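Local coordinates for protein AlkZ (Streptomyces sahachiroi, PDB 5UUJ) that belongs to the AlkZ-like family of DNA glycosylases, a group of the helix-turn-helix clan, at residues 28-33 with 65-70; 321-326 with 345-350; 124-129 with 148-153; 243-248 with 261-266; 16-21 with 269-274. One frame throughout, in Å; residues are numbered along the deposited sequence.

Contact 1. Residues 28-33 with 65-70; sequences PSASDV and NREVAD
S29 leads helix 30-36, and its CB lies 3.6 Å from E67 OE2, an oxygen of the carboxylate that helix 62-69 sends across to this helix start. S29 is also the N-cap: its OG, set between the backbone N and the carbonyl carbon (chi1 69°), accepts from D32 N, while D32 OD2 takes the N-H of S29 from above the carboxylate plane. At A30 the backbone N gives a hydrogen bond of 2.8 Å to E67 OE2, received on the syn side and moderately out of plane. A30 CB sits against the same oxygen, and A30 also touches V52 of helix 45-53. S31 then grips E67 OE1 twice, through its N at 2.9 Å, from above the carboxylate plane, and through its OG at 2.6 Å, nearly in line with the C-O bond. E67, extended beyond CG (chi2 -177°), spans the distance between the helices, and three hydrogen bonds fix the rotation of its carboxylate. A negative group facing the first N-H groups of a helix is probably stabilised by the helix dipole. Here S29 and D32 form a capping box at a helix N-terminus whose first N-H groups also bond a carboxylate from another helix.

Contact 2. Residues 321-326 with 345-350; sequences VVKDGR and DTERLP
K323 carries this contact with a long, loose ion pair: its NZ stands 3.8 Å from E347 OE1 and 4.0 Å from E347 OE2, almost evenly between the two oxygens, and no hydrogen bond joins the segments. The lysine runs out straight, with CG anti to the backbone N (chi1 177°), and turns only at its last torsion. That bend leaves NZ between E347, whose side chain crosses it at about a right angle, and D324 OD2, a weak partner at 3.4 Å. One ammonium thus serves two carboxylates, both probably held weakly. The rest of the contact is apolar. L349 CD2 touches K323 CD at 4.1 Å, and L349 CD1 meets V321 CG1 at 4.2 Å; both V321 and L349 also reach V340 of strand 337-342. D324 and G325 form the corners of a type I' turn closed by K323 and R326, both corners with the positive phi such a turn requires. This is the two-residue turn of the beta hairpin of strands 320-323 and 326-334, flanked by the loop that leads into helix 351-365.

Contact 3. Residues 124-129 with 148-153; sequences TEEVAG and DKRFVS
E126 reaches from helix 117-130 to R150, whose NH2 gives its OE2 a weak hydrogen bond of 3.0 Å within a salt bridge. The glutamate leaves the helix with CG anti to the backbone N (chi1 -154°) and then folds at chi2 (64°), which brings OE2 to the edge of the guanidinium, near its plane, although the carboxylate itself stands steeply to that plane. R150 bends at chi3 and turns back on its own loop. There it clasps D148 side-on, NE to OD1 at 3.2 Å and NH2 to OD2 at 2.6 Å, both oxygens being met on the syn side. D148 OD1 takes a further bond from R150 N, at 2.9 Å and nearly straight, on its anti side; this is an Asx turn, and it shapes the loop between helices 138-146 and 155-160 as it faces helix 117-130. The two arginine donors of OD1, NE and the backbone N, come from the same face of the carboxylate. With D148 and E126 sharing NH2, the arginine probably offsets the repulsion between E126 OE1 and D148 OD2, 3.8 Å apart. F151 adds apolar contact: its CE2 touches CB and CG of E126, each at 3.9 Å, while R150 CB lies over the centre of one ring face. At NH1 a water lies in the guanidinium plane, at its edge, accepting from R150 NH1 and donating to E125 OE1.

Contact 4. Residues 243-248 with 261-266; sequences KWFGDM and KAFVLT
F245 and F263 both place CG anti to the carbonyl carbon, beside the backbone N (chi1 -81° and -65°), a setting that points both rings across the interface between helix 238-248 and strand 260-265. The rings meet at CD2 of F245 and CD2 of F263, 3.9 Å apart. Their centroids lie 5.8 Å from each other with the planes at 41°, an oblique pair that is neither a stack nor an edge-to-face contact. One helical turn further on, the selenomethionine M248 puts its CE 4.3 Å from CD2 of L265, the end of a leucine whose CB does not aim at the helix. I212 of helix 204-219 touches both F245 and M248, and L252 of the neighbouring strand touches F245 and L265, so the helix packs against one side of the small sheet formed with strands 6-7 and 252-257. No polar bond joins the segments: their hold rests on dispersion and on the removal of apolar surface from water, and such contacts probably impose little directionality on the rings.

Contact 5. Residues 16-21 with 269-274; sequences RMQRQF and AEELAA
Q18 and E271 come at each other from opposite directions, with the amide and carboxylate planes 78° apart, and are joined by a weak hydrogen bond from Q18 NE2 to E271 OE1 at 3.3 Å. The glutamate is extended, CG anti to its backbone N (chi1 -177°), while the glutamine kinks at chi2 to turn its amide toward it. R19 crosses E271 at about a right angle; its CD is 4.1 Å from E271 OE1, but its NH1 holds a water instead, in the guanidinium plane at 2.8 Å. That water donates to Q18 OE1 and to E271 OE1, each at 2.8 Å, and so ties all three side chains. E271 OE1 has a further partner in W15 NE1, and R19 NE is taken up by G217 O, which probably helps to hold R19 and E271 in place. Beyond R19 the chain leaves helix 9-19 through a Schellman motif, with F21 at positive phi as C-prime. Two helices far apart in sequence thus meet at the surface through a water-mediated polar cluster beside a Schellman-capped helix end.

In the fold
Contact 4 is the most buried of the five and wholly apolar, whereas contact 5, at the surface, relies on a bridging water and one weak direct hydrogen bond; contacts 1, 2 and 3 are partly buried. Charge is used differently in these three: contact 1 sets a carboxylate on helix N-H groups, contact 2 has a loose ion pair over apolar packing, and contact 3 a tighter network round an arginine. Contacts 4 and 5 adjoin, since strand 260-265 runs on to helix 269-274. Segment 16-21 also touches two other contacts: F21 packs on P28 and V33 of contact 1, and M17 on V322 of contact 2. Contact 3 stands apart, its centre about 53 Å from that of contact 2.

Contact 1. Residues 28-33 with 65-70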
# COMPACT_ATOMS: atom_id res chain seq x y z
N PRO A 28 12.80 -8.84 -9.38
CA PRO A 28 12.53 -7.42 -9.58
C PRO A 28 13.26 -6.56 -8.56
O PRO A 28 13.52 -7.01 -7.44
CB PRO A 28 11.01 -7.32 -9.39
CG PRO A 28 10.68 -8.45 -8.47
CD PRO A 28 11.64 -9.55 -8.82
N SER A 29 13.59 -5.33 -8.94
CA SER A 29 14.14 -4.37 -7.99
C SER A 29 13.06 -3.97 -6.99
O SER A 29 11.87 -4.26 -7.20
CB SER A 29 14.67 -3.14 -8.72
OG SER A 29 13.60 -2.38 -9.27
N ALA A 30 13.45 -3.31 -5.91
CA ALA A 30 12.48 -2.83 -4.94
C ALA A 30 11.53 -1.83 -5.59
O ALA A 30 10.34 -1.79 -5.27
CB ALA A 30 13.19 -2.19 -3.75
N SER A 31 12.06 -1.02 -6.51
CA SER A 31 11.24 -0.05 -7.24
C SER A 31 10.23 -0.75 -8.14
O SER A 31 9.10 -0.30 -8.27
CB SER A 31 12.12 0.88 -8.08
OG SER A 31 12.87 1.75 -7.24
N ASP A 32 10.65 -1.85 -8.77
CA ASP A 32 9.74 -2.65 -9.60
C ASP A 32 8.57 -3.19 -8.79
O ASP A 32 7.43 -3.15 -9.24
CB ASP A 32 10.49 -3.81 -10.26
CG ASP A 32 11.46 -3.37 -11.33
OD1 ASP A 32 11.30 -2.25 -11.87
OD2 ASP A 32 12.39 -4.14 -11.64
N VAL A 33 8.86 -3.69 -7.59
CA VAL A 33 7.83 -4.24 -6.73
C VAL A 33 6.87 -3.14 -6.24
O VAL A 33 5.65 -3.27 -6.35
CB VAL A 33 8.44 -4.97 -5.51
CG1 VAL A 33 7.35 -5.42 -4.54
CG2 VAL A 33 9.24 -6.16 -5.98
N ASN A 65 16.15 -0.41 1.51
CA ASN A 65 16.98 0.63 2.12
C ASN A 65 17.92 1.29 1.12
O ASN A 65 18.13 2.50 1.17
CB ASN A 65 17.80 0.06 3.28
CG ASN A 65 16.96 -0.18 4.53
OD1 ASN A 65 15.93 0.46 4.74
ND2 ASN A 65 17.40 -1.12 5.36
N ARG A 66 18.49 0.51 0.21
CA ARG A 66 19.43 1.06 -0.78
C ARG A 66 18.70 1.98 -1.76
O ARG A 66 19.21 3.05 -2.11
CB ARG A 66 20.14 -0.06 -1.56
CG ARG A 66 21.12 -0.88 -0.74
CD ARG A 66 22.04 -1.72 -1.63
NE ARG A 66 21.30 -2.45 -2.66
CZ ARG A 66 20.87 -3.70 -2.54
NH1 ARG A 66 21.07 -4.39 -1.42
NH2 ARG A 66 20.21 -4.28 -3.53
N GLU A 67 17.52 1.58 -2.18
CA GLU A 67 16.77 2.34 -3.17
C GLU A 67 16.06 3.54 -2.54
O GLU A 67 15.73 4.51 -3.22
CB GLU A 67 15.78 1.42 -3.90
CG GLU A 67 16.50 0.45 -4.84
CD GLU A 67 15.58 -0.44 -5.65
OE1 GLU A 67 14.71 0.09 -6.37
OE2 GLU A 67 15.74 -1.68 -5.57
N VAL A 68 15.85 3.49 -1.23
CA VAL A 68 15.41 4.67 -0.49
C VAL A 68 16.58 5.64 -0.38
O VAL A 68 16.41 6.85 -0.50
CB VAL A 68 14.88 4.30 0.93
CG1 VAL A 68 14.78 5.53 1.83
CG2 VAL A 68 13.52 3.62 0.82
N ALA A 69 17.78 5.09 -0.18
CA ALA A 69 18.98 5.90 -0.02
C ALA A 69 19.36 6.63 -1.31
O ALA A 69 19.73 7.80 -1.26
CB ALA A 69 20.14 5.04 0.46
N ASP A 70 19.26 5.95 -2.45
CA ASP A 70 19.60 6.59 -3.73
C ASP A 70 18.37 7.29 -4.33
O ASP A 70 18.38 7.68 -5.49
CB ASP A 70 20.19 5.57 -4.73
CG ASP A 70 19.22 4.45 -5.11
OD1 ASP A 70 17.99 4.68 -5.16
OD2 ASP A 70 19.70 3.33 -5.39

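Contact 2. Residues 321-326 with 345-350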
# COMPACT_ATOMS: atom_id res chain seq x y z
N VAL A 321 -0.90 -17.43 5.68
CA VAL A 321 -0.65 -18.60 4.85
C VAL A 321 -1.66 -18.60 3.72
O VAL A 321 -2.87 -18.69 3.96
CB VAL A 321 -0.78 -19.91 5.66
CG1 VAL A 321 -0.37 -21.11 4.81
CG2 VAL A 321 0.05 -19.84 6.92
N VAL A 322 -1.18 -18.49 2.49
CA VAL A 322 -2.04 -18.53 1.32
C VAL A 322 -1.93 -19.89 0.63
O VAL A 322 -0.83 -20.31 0.25
CB VAL A 322 -1.69 -17.41 0.33
CG1 VAL A 322 -2.68 -17.40 -0.83
CG2 VAL A 322 -1.71 -16.06 1.03
N LYS A 323 -3.06 -20.57 0.48
CA LYS A 323 -3.12 -21.84 -0.22
C LYS A 323 -4.14 -21.76 -1.36
O LYS A 323 -5.31 -21.47 -1.14
CB LYS A 323 -3.50 -22.98 0.73
CG LYS A 323 -3.65 -24.33 0.03
CD LYS A 323 -3.68 -25.48 1.02
CE LYS A 323 -3.72 -26.83 0.31
NZ LYS A 323 -4.96 -27.02 -0.49
N ASP A 324 -3.66 -22.03 -2.58
CA ASP A 324 -4.49 -21.92 -3.78
C ASP A 324 -5.11 -20.53 -3.91
O ASP A 324 -6.20 -20.39 -4.44
CB ASP A 324 -5.59 -22.99 -3.78
CG ASP A 324 -5.03 -24.41 -3.66
OD1 ASP A 324 -3.83 -24.61 -3.91
OD2 ASP A 324 -5.81 -25.33 -3.32
N GLY A 325 -4.40 -19.52 -3.40
CA GLY A 325 -4.84 -18.14 -3.53
C GLY A 325 -5.66 -17.61 -2.36
O GLY A 325 -5.88 -16.40 -2.26
N ARG A 326 -6.11 -18.50 -1.49
CA ARG A 326 -6.95 -18.13 -0.35
C ARG A 326 -6.17 -18.16 0.96
O ARG A 326 -5.30 -18.99 1.15
CB ARG A 326 -8.16 -19.07 -0.24
CG ARG A 326 -9.12 -18.98 -1.40
CD ARG A 326 -10.32 -19.91 -1.22
NE ARG A 326 -11.14 -19.53 -0.07
CZ ARG A 326 -11.09 -20.11 1.13
NH1 ARG A 326 -10.26 -21.12 1.37
NH2 ARG A 326 -11.89 -19.68 2.10
N ASP A 345 -10.80 -25.23 10.08
CA ASP A 345 -11.34 -26.00 8.96
C ASP A 345 -10.40 -26.03 7.75
O ASP A 345 -10.83 -26.33 6.64
CB ASP A 345 -12.69 -25.42 8.54
CG ASP A 345 -12.58 -24.03 7.94
OD1 ASP A 345 -11.60 -23.32 8.26
OD2 ASP A 345 -13.47 -23.64 7.16
N THR A 346 -9.13 -25.73 7.98
CA THR A 346 -8.15 -25.69 6.90
C THR A 346 -7.60 -27.08 6.61
O THR A 346 -7.39 -27.88 7.52
CB THR A 346 -6.99 -24.72 7.24
OG1 THR A 346 -7.47 -23.37 7.20
CG2 THR A 346 -5.84 -24.86 6.26
N GLU A 347 -7.37 -27.36 5.33
CA GLU A 347 -6.84 -28.64 4.90
C GLU A 347 -5.42 -28.84 5.41
O GLU A 347 -4.69 -27.87 5.63
CB GLU A 347 -6.86 -28.73 3.37
CG GLU A 347 -6.87 -30.15 2.82
CD GLU A 347 -6.56 -30.20 1.34
OE1 GLU A 347 -7.38 -29.72 0.53
OE2 GLU A 347 -5.47 -30.70 0.98
N ARG A 348 -5.01 -30.10 5.61
CA ARG A 348 -3.67 -30.40 6.08
C ARG A 348 -2.61 -29.82 5.14
O ARG A 348 -2.57 -30.15 3.96
CB ARG A 348 -3.47 -31.91 6.21
CG ARG A 348 -3.23 -32.39 7.64
CD ARG A 348 -3.03 -33.89 7.69
NE ARG A 348 -2.89 -34.39 9.06
CZ ARG A 348 -2.76 -35.68 9.38
NH1 ARG A 348 -2.75 -36.61 8.43
NH2 ARG A 348 -2.64 -36.04 10.65
N LEU A 349 -1.76 -28.96 5.69
CA LEU A 349 -0.72 -28.31 4.90
C LEU A 349 0.47 -29.25 4.68
O LEU A 349 1.02 -29.77 5.65
CB LEU A 349 -0.24 -27.03 5.59
CG LEU A 349 -1.34 -26.05 6.02
CD1 LEU A 349 -0.74 -24.86 6.74
CD2 LEU A 349 -2.16 -25.60 4.83
N PRO A 350 0.85 -29.49 3.41
CA PRO A 350 2.01 -30.36 3.16
C PRO A 350 3.28 -29.81 3.80
O PRO A 350 3.74 -28.73 3.44
CB PRO A 350 2.13 -30.36 1.63
CG PRO A 350 0.79 -29.97 1.13
CD PRO A 350 0.23 -29.03 2.15

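Contact 3. Residues 124-129 with 148-153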
# COMPACT_ATOMS: atom_id res chain seq x y z
N THR A 124 0.04 24.48 3.95
CA THR A 124 0.52 23.88 2.72
C THR A 124 1.57 24.78 2.07
O THR A 124 2.66 24.33 1.72
CB THR A 124 -0.63 23.63 1.72
OG1 THR A 124 -1.56 22.70 2.29
CG2 THR A 124 -0.12 23.08 0.40
N GLU A 125 1.23 26.05 1.94
CA GLU A 125 2.11 27.05 1.34
C GLU A 125 3.40 27.21 2.13
O GLU A 125 4.49 27.21 1.57
CB GLU A 125 1.40 28.40 1.24
CG GLU A 125 0.15 28.38 0.36
CD GLU A 125 -0.75 29.58 0.57
OE1 GLU A 125 -0.43 30.46 1.40
OE2 GLU A 125 -1.81 29.65 -0.10
N GLU A 126 3.27 27.36 3.45
CA GLU A 126 4.41 27.69 4.28
C GLU A 126 5.36 26.51 4.45
O GLU A 126 6.58 26.67 4.44
CB GLU A 126 3.95 28.20 5.64
CG GLU A 126 4.94 29.11 6.33
CD GLU A 126 5.17 30.41 5.56
OE1 GLU A 126 6.20 31.06 5.82
OE2 GLU A 126 4.33 30.76 4.71
N VAL A 127 4.80 25.31 4.59
CA VAL A 127 5.61 24.10 4.73
C VAL A 127 6.42 23.88 3.45
O VAL A 127 7.59 23.51 3.50
CB VAL A 127 4.74 22.86 5.04
CG1 VAL A 127 5.50 21.56 4.80
CG2 VAL A 127 4.26 22.93 6.48
N ALA A 128 5.79 24.12 2.30
CA ALA A 128 6.46 23.95 1.02
C ALA A 128 7.69 24.84 0.93
O ALA A 128 8.73 24.43 0.41
CB ALA A 128 5.50 24.26 -0.13
N GLY A 129 7.58 26.06 1.45
CA GLY A 129 8.69 27.01 1.42
C GLY A 129 9.79 26.65 2.40
O GLY A 129 10.98 26.75 2.09
N ASP A 148 5.85 31.84 12.92
CA ASP A 148 4.93 32.63 12.12
C ASP A 148 3.74 33.06 12.97
O ASP A 148 3.36 32.38 13.92
CB ASP A 148 4.45 31.83 10.90
CG ASP A 148 3.77 32.70 9.85
OD1 ASP A 148 2.90 33.52 10.22
OD2 ASP A 148 4.08 32.55 8.65
N LYS A 149 3.16 34.19 12.59
CA LYS A 149 2.09 34.81 13.37
C LYS A 149 0.77 34.08 13.14
O LYS A 149 -0.09 34.04 14.02
CB LYS A 149 1.97 36.28 12.99
CG LYS A 149 3.26 36.89 12.44
CD LYS A 149 3.31 38.40 12.59
CE LYS A 149 4.67 38.94 12.18
NZ LYS A 149 5.09 40.11 12.99
N ARG A 150 0.63 33.50 11.95
CA ARG A 150 -0.58 32.76 11.59
C ARG A 150 -0.71 31.43 12.33
O ARG A 150 -1.78 30.83 12.34
CB ARG A 150 -0.61 32.51 10.08
CG ARG A 150 -0.76 33.76 9.23
CD ARG A 150 -0.41 33.46 7.78
NE ARG A 150 1.03 33.35 7.58
CZ ARG A 150 1.61 32.89 6.47
NH1 ARG A 150 0.86 32.47 5.45
NH2 ARG A 150 2.93 32.84 6.38
N PHE A 151 0.39 30.98 12.94
CA PHE A 151 0.47 29.63 13.49
C PHE A 151 0.88 29.60 14.96
O PHE A 151 0.85 28.54 15.59
CB PHE A 151 1.47 28.80 12.68
CG PHE A 151 1.21 28.80 11.20
CD1 PHE A 151 -0.05 28.53 10.70
CD2 PHE A 151 2.23 29.07 10.30
CE1 PHE A 151 -0.29 28.53 9.34
CE2 PHE A 151 1.99 29.08 8.94
CZ PHE A 151 0.73 28.81 8.46
N VAL A 152 1.28 30.74 15.50
CA VAL A 152 1.81 30.80 16.86
C VAL A 152 0.78 30.32 17.88
O VAL A 152 1.14 29.77 18.93
CB VAL A 152 2.27 32.24 17.22
CG1 VAL A 152 1.08 33.19 17.29
CG2 VAL A 152 3.04 32.24 18.53
N SER A 153 -0.49 30.51 17.57
CA SER A 153 -1.57 30.11 18.47
C SER A 153 -1.88 28.61 18.36
O SER A 153 -2.65 28.07 19.16
CB SER A 153 -2.83 30.93 18.18
OG SER A 153 -3.20 30.81 16.82
O HOH W 1 1.41 31.92 2.60

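Contact 4. Residues 243-248 with 261-266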
# COMPACT_ATOMS: atom_id res chain seq x y z
N LYS A 243 -17.96 8.11 -13.55
CA LYS A 243 -17.43 8.79 -14.72
C LYS A 243 -16.00 8.34 -15.03
O LYS A 243 -15.66 8.10 -16.19
CB LYS A 243 -17.46 10.31 -14.53
CG LYS A 243 -17.27 11.09 -15.82
CD LYS A 243 -16.12 12.09 -15.72
CE LYS A 243 -16.40 13.20 -14.72
NZ LYS A 243 -15.25 14.14 -14.61
N TRP A 244 -15.18 8.22 -14.00
CA TRP A 244 -13.79 7.80 -14.16
C TRP A 244 -13.70 6.45 -14.87
O TRP A 244 -12.96 6.31 -15.85
CB TRP A 244 -13.09 7.70 -12.81
CG TRP A 244 -12.75 9.03 -12.20
CD1 TRP A 244 -12.81 10.25 -12.81
CD2 TRP A 244 -12.31 9.26 -10.86
NE1 TRP A 244 -12.42 11.23 -11.93
CE2 TRP A 244 -12.11 10.65 -10.72
CE3 TRP A 244 -12.06 8.43 -9.76
CZ2 TRP A 244 -11.68 11.22 -9.53
CZ3 TRP A 244 -11.63 9.01 -8.58
CH2 TRP A 244 -11.45 10.39 -8.47
N PHE A 245 -14.45 5.47 -14.38
CA PHE A 245 -14.46 4.15 -14.98
C PHE A 245 -15.14 4.15 -16.34
O PHE A 245 -14.71 3.48 -17.27
CB PHE A 245 -15.14 3.15 -14.04
CG PHE A 245 -14.24 2.64 -12.95
CD1 PHE A 245 -13.87 3.46 -11.90
CD2 PHE A 245 -13.77 1.34 -12.98
CE1 PHE A 245 -13.04 3.00 -10.90
CE2 PHE A 245 -12.94 0.87 -11.97
CZ PHE A 245 -12.57 1.70 -10.94
N GLY A 246 -16.21 4.94 -16.45
CA GLY A 246 -16.98 4.99 -17.68
C GLY A 246 -16.22 5.60 -18.84
O GLY A 246 -16.31 5.12 -19.97
N ASP A 247 -15.45 6.65 -18.55
CA ASP A 247 -14.71 7.35 -19.59
C ASP A 247 -13.56 6.52 -20.14
O ASP A 247 -13.02 6.83 -21.20
CB ASP A 247 -14.17 8.68 -19.05
CG ASP A 247 -15.26 9.70 -18.80
OD1 ASP A 247 -16.39 9.50 -19.28
OD2 ASP A 247 -14.98 10.71 -18.12
N MSE A 248 -13.17 5.47 -19.43
CA MSE A 248 -12.12 4.59 -19.92
C MSE A 248 -12.66 3.72 -21.05
O MSE A 248 -11.90 3.31 -21.93
CB MSE A 248 -11.56 3.74 -18.78
CG MSE A 248 -10.77 4.54 -17.76
SE MSE A 248 -10.08 3.46 -16.29
CE MSE A 248 -8.66 2.52 -17.23
N LYS A 261 -19.68 -9.49 -10.97
CA LYS A 261 -19.33 -8.65 -12.10
C LYS A 261 -18.24 -7.67 -11.67
O LYS A 261 -18.42 -6.91 -10.72
CB LYS A 261 -20.55 -7.89 -12.63
CG LYS A 261 -21.69 -8.79 -13.06
CD LYS A 261 -21.29 -9.72 -14.21
CE LYS A 261 -22.47 -10.54 -14.72
NZ LYS A 261 -23.57 -9.68 -15.24
N ALA A 262 -17.11 -7.71 -12.36
CA ALA A 262 -15.97 -6.87 -12.04
C ALA A 262 -15.26 -6.42 -13.31
O ALA A 262 -15.50 -6.96 -14.38
CB ALA A 262 -15.00 -7.63 -11.14
N PHE A 263 -14.39 -5.43 -13.17
CA PHE A 263 -13.65 -4.88 -14.30
C PHE A 263 -12.20 -5.36 -14.32
O PHE A 263 -11.51 -5.34 -13.30
CB PHE A 263 -13.66 -3.35 -14.27
CG PHE A 263 -15.03 -2.74 -14.44
CD1 PHE A 263 -15.70 -2.84 -15.65
CD2 PHE A 263 -15.63 -2.06 -13.40
CE1 PHE A 263 -16.95 -2.28 -15.81
CE2 PHE A 263 -16.88 -1.49 -13.55
CZ PHE A 263 -17.55 -1.60 -14.76
N VAL A 264 -11.75 -5.80 -15.49
CA VAL A 264 -10.33 -6.07 -15.72
C VAL A 264 -9.88 -5.22 -16.91
O VAL A 264 -10.70 -4.86 -17.75
CB VAL A 264 -10.07 -7.57 -15.99
CG1 VAL A 264 -10.56 -7.99 -17.38
CG2 VAL A 264 -8.58 -7.88 -15.85
N LEU A 265 -8.60 -4.88 -16.97
CA LEU A 265 -8.07 -4.20 -18.15
C LEU A 265 -8.20 -5.12 -19.35
O LEU A 265 -7.87 -6.31 -19.28
CB LEU A 265 -6.61 -3.79 -17.95
CG LEU A 265 -6.33 -2.73 -16.89
CD1 LEU A 265 -4.84 -2.56 -16.67
CD2 LEU A 265 -6.96 -1.39 -17.28
N THR A 266 -8.69 -4.57 -20.46
CA THR A 266 -8.89 -5.35 -21.68
C THR A 266 -7.58 -5.96 -22.16
O THR A 266 -7.56 -7.05 -22.72
CB THR A 266 -9.51 -4.48 -22.79
OG1 THR A 266 -10.75 -3.93 -22.32
CG2 THR A 266 -9.75 -5.30 -24.06

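Contact 5. Residues 16-21 with 269-274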
# COMPACT_ATOMS: atom_id res chain seq x y z
N ARG A 16 -3.22 -12.75 -10.42
CA ARG A 16 -2.78 -11.71 -9.50
C ARG A 16 -1.38 -12.01 -8.97
O ARG A 16 -0.53 -11.13 -8.91
CB ARG A 16 -3.76 -11.57 -8.33
CG ARG A 16 -5.06 -10.88 -8.69
CD ARG A 16 -6.05 -10.92 -7.54
NE ARG A 16 -7.29 -10.22 -7.87
CZ ARG A 16 -8.38 -10.23 -7.10
NH1 ARG A 16 -8.39 -10.90 -5.96
NH2 ARG A 16 -9.46 -9.57 -7.49
N MSE A 17 -1.15 -13.27 -8.59
CA MSE A 17 0.14 -13.65 -8.03
C MSE A 17 1.25 -13.58 -9.07
O MSE A 17 2.42 -13.37 -8.73
CB MSE A 17 0.06 -15.06 -7.44
CG MSE A 17 -0.66 -15.09 -6.10
SE MSE A 17 -0.54 -16.84 -5.26
CE MSE A 17 -0.39 -16.27 -3.41
N GLN A 18 0.89 -13.75 -10.33
CA GLN A 18 1.84 -13.56 -11.41
C GLN A 18 2.18 -12.07 -11.52
O GLN A 18 3.35 -11.69 -11.59
CB GLN A 18 1.28 -14.10 -12.73
CG GLN A 18 2.16 -13.85 -13.94
CD GLN A 18 1.72 -12.64 -14.75
OE1 GLN A 18 2.46 -11.67 -14.89
NE2 GLN A 18 0.50 -12.70 -15.28
N ARG A 19 1.15 -11.23 -11.51
CA ARG A 19 1.35 -9.79 -11.63
C ARG A 19 2.10 -9.21 -10.43
O ARG A 19 2.83 -8.23 -10.56
CB ARG A 19 0.01 -9.07 -11.78
CG ARG A 19 -0.78 -9.47 -13.02
CD ARG A 19 -0.10 -9.02 -14.30
NE ARG A 19 0.01 -7.56 -14.38
CZ ARG A 19 0.72 -6.92 -15.30
NH1 ARG A 19 1.39 -7.59 -16.23
NH2 ARG A 19 0.76 -5.59 -15.29
N GLN A 20 1.94 -9.83 -9.26
CA GLN A 20 2.53 -9.32 -8.02
C GLN A 20 3.89 -9.95 -7.70
O GLN A 20 4.39 -9.82 -6.58
CB GLN A 20 1.58 -9.56 -6.85
CG GLN A 20 0.30 -8.74 -6.92
CD GLN A 20 -0.64 -9.03 -5.75
OE1 GLN A 20 -0.19 -9.27 -4.63
NE2 GLN A 20 -1.94 -9.01 -6.02
N PHE A 21 4.48 -10.62 -8.69
CA PHE A 21 5.80 -11.23 -8.56
C PHE A 21 5.87 -12.31 -7.48
O PHE A 21 6.93 -12.55 -6.90
CB PHE A 21 6.87 -10.16 -8.28
CG PHE A 21 6.91 -9.06 -9.29
CD1 PHE A 21 7.16 -9.33 -10.62
CD2 PHE A 21 6.71 -7.74 -8.90
CE1 PHE A 21 7.21 -8.31 -11.56
CE2 PHE A 21 6.76 -6.72 -9.84
CZ PHE A 21 7.01 -7.00 -11.16
N ALA A 269 -7.26 -9.31 -20.52
CA ALA A 269 -8.41 -10.22 -20.58
C ALA A 269 -8.03 -11.61 -21.08
O ALA A 269 -8.33 -12.61 -20.43
CB ALA A 269 -9.50 -9.63 -21.46
N GLU A 270 -7.36 -11.68 -22.23
CA GLU A 270 -6.97 -12.95 -22.83
C GLU A 270 -5.99 -13.71 -21.94
O GLU A 270 -6.08 -14.93 -21.78
CB GLU A 270 -6.35 -12.73 -24.21
CG GLU A 270 -7.34 -12.22 -25.25
CD GLU A 270 -8.40 -13.24 -25.59
OE1 GLU A 270 -8.06 -14.44 -25.74
OE2 GLU A 270 -9.58 -12.86 -25.70
N GLU A 271 -5.05 -12.97 -21.37
CA GLU A 271 -4.06 -13.52 -20.46
C GLU A 271 -4.72 -14.18 -19.25
O GLU A 271 -4.32 -15.28 -18.84
CB GLU A 271 -3.12 -12.40 -20.01
CG GLU A 271 -1.99 -12.83 -19.11
CD GLU A 271 -1.05 -11.67 -18.79
OE1 GLU A 271 -1.15 -11.11 -17.68
OE2 GLU A 271 -0.23 -11.31 -19.66
N LEU A 272 -5.72 -13.51 -18.69
CA LEU A 272 -6.44 -14.04 -17.53
C LEU A 272 -7.17 -15.33 -17.88
O LEU A 272 -7.11 -16.31 -17.14
CB LEU A 272 -7.44 -13.00 -17.00
CG LEU A 272 -8.43 -13.47 -15.94
CD1 LEU A 272 -7.70 -13.98 -14.70
CD2 LEU A 272 -9.40 -12.35 -15.58
N ALA A 273 -7.85 -15.33 -19.03
CA ALA A 273 -8.62 -16.49 -19.46
C ALA A 273 -7.75 -17.73 -19.65
O ALA A 273 -8.22 -18.86 -19.50
CB ALA A 273 -9.37 -16.17 -20.75
N ALA A 274 -6.48 -17.52 -19.99
CA ALA A 274 -5.56 -18.61 -20.27
C ALA A 274 -4.79 -19.06 -19.02
O ALA A 274 -4.07 -20.05 -19.06
CB ALA A 274 -4.59 -18.21 -21.36
O HOH W 2 1.51 -10.28 -17.15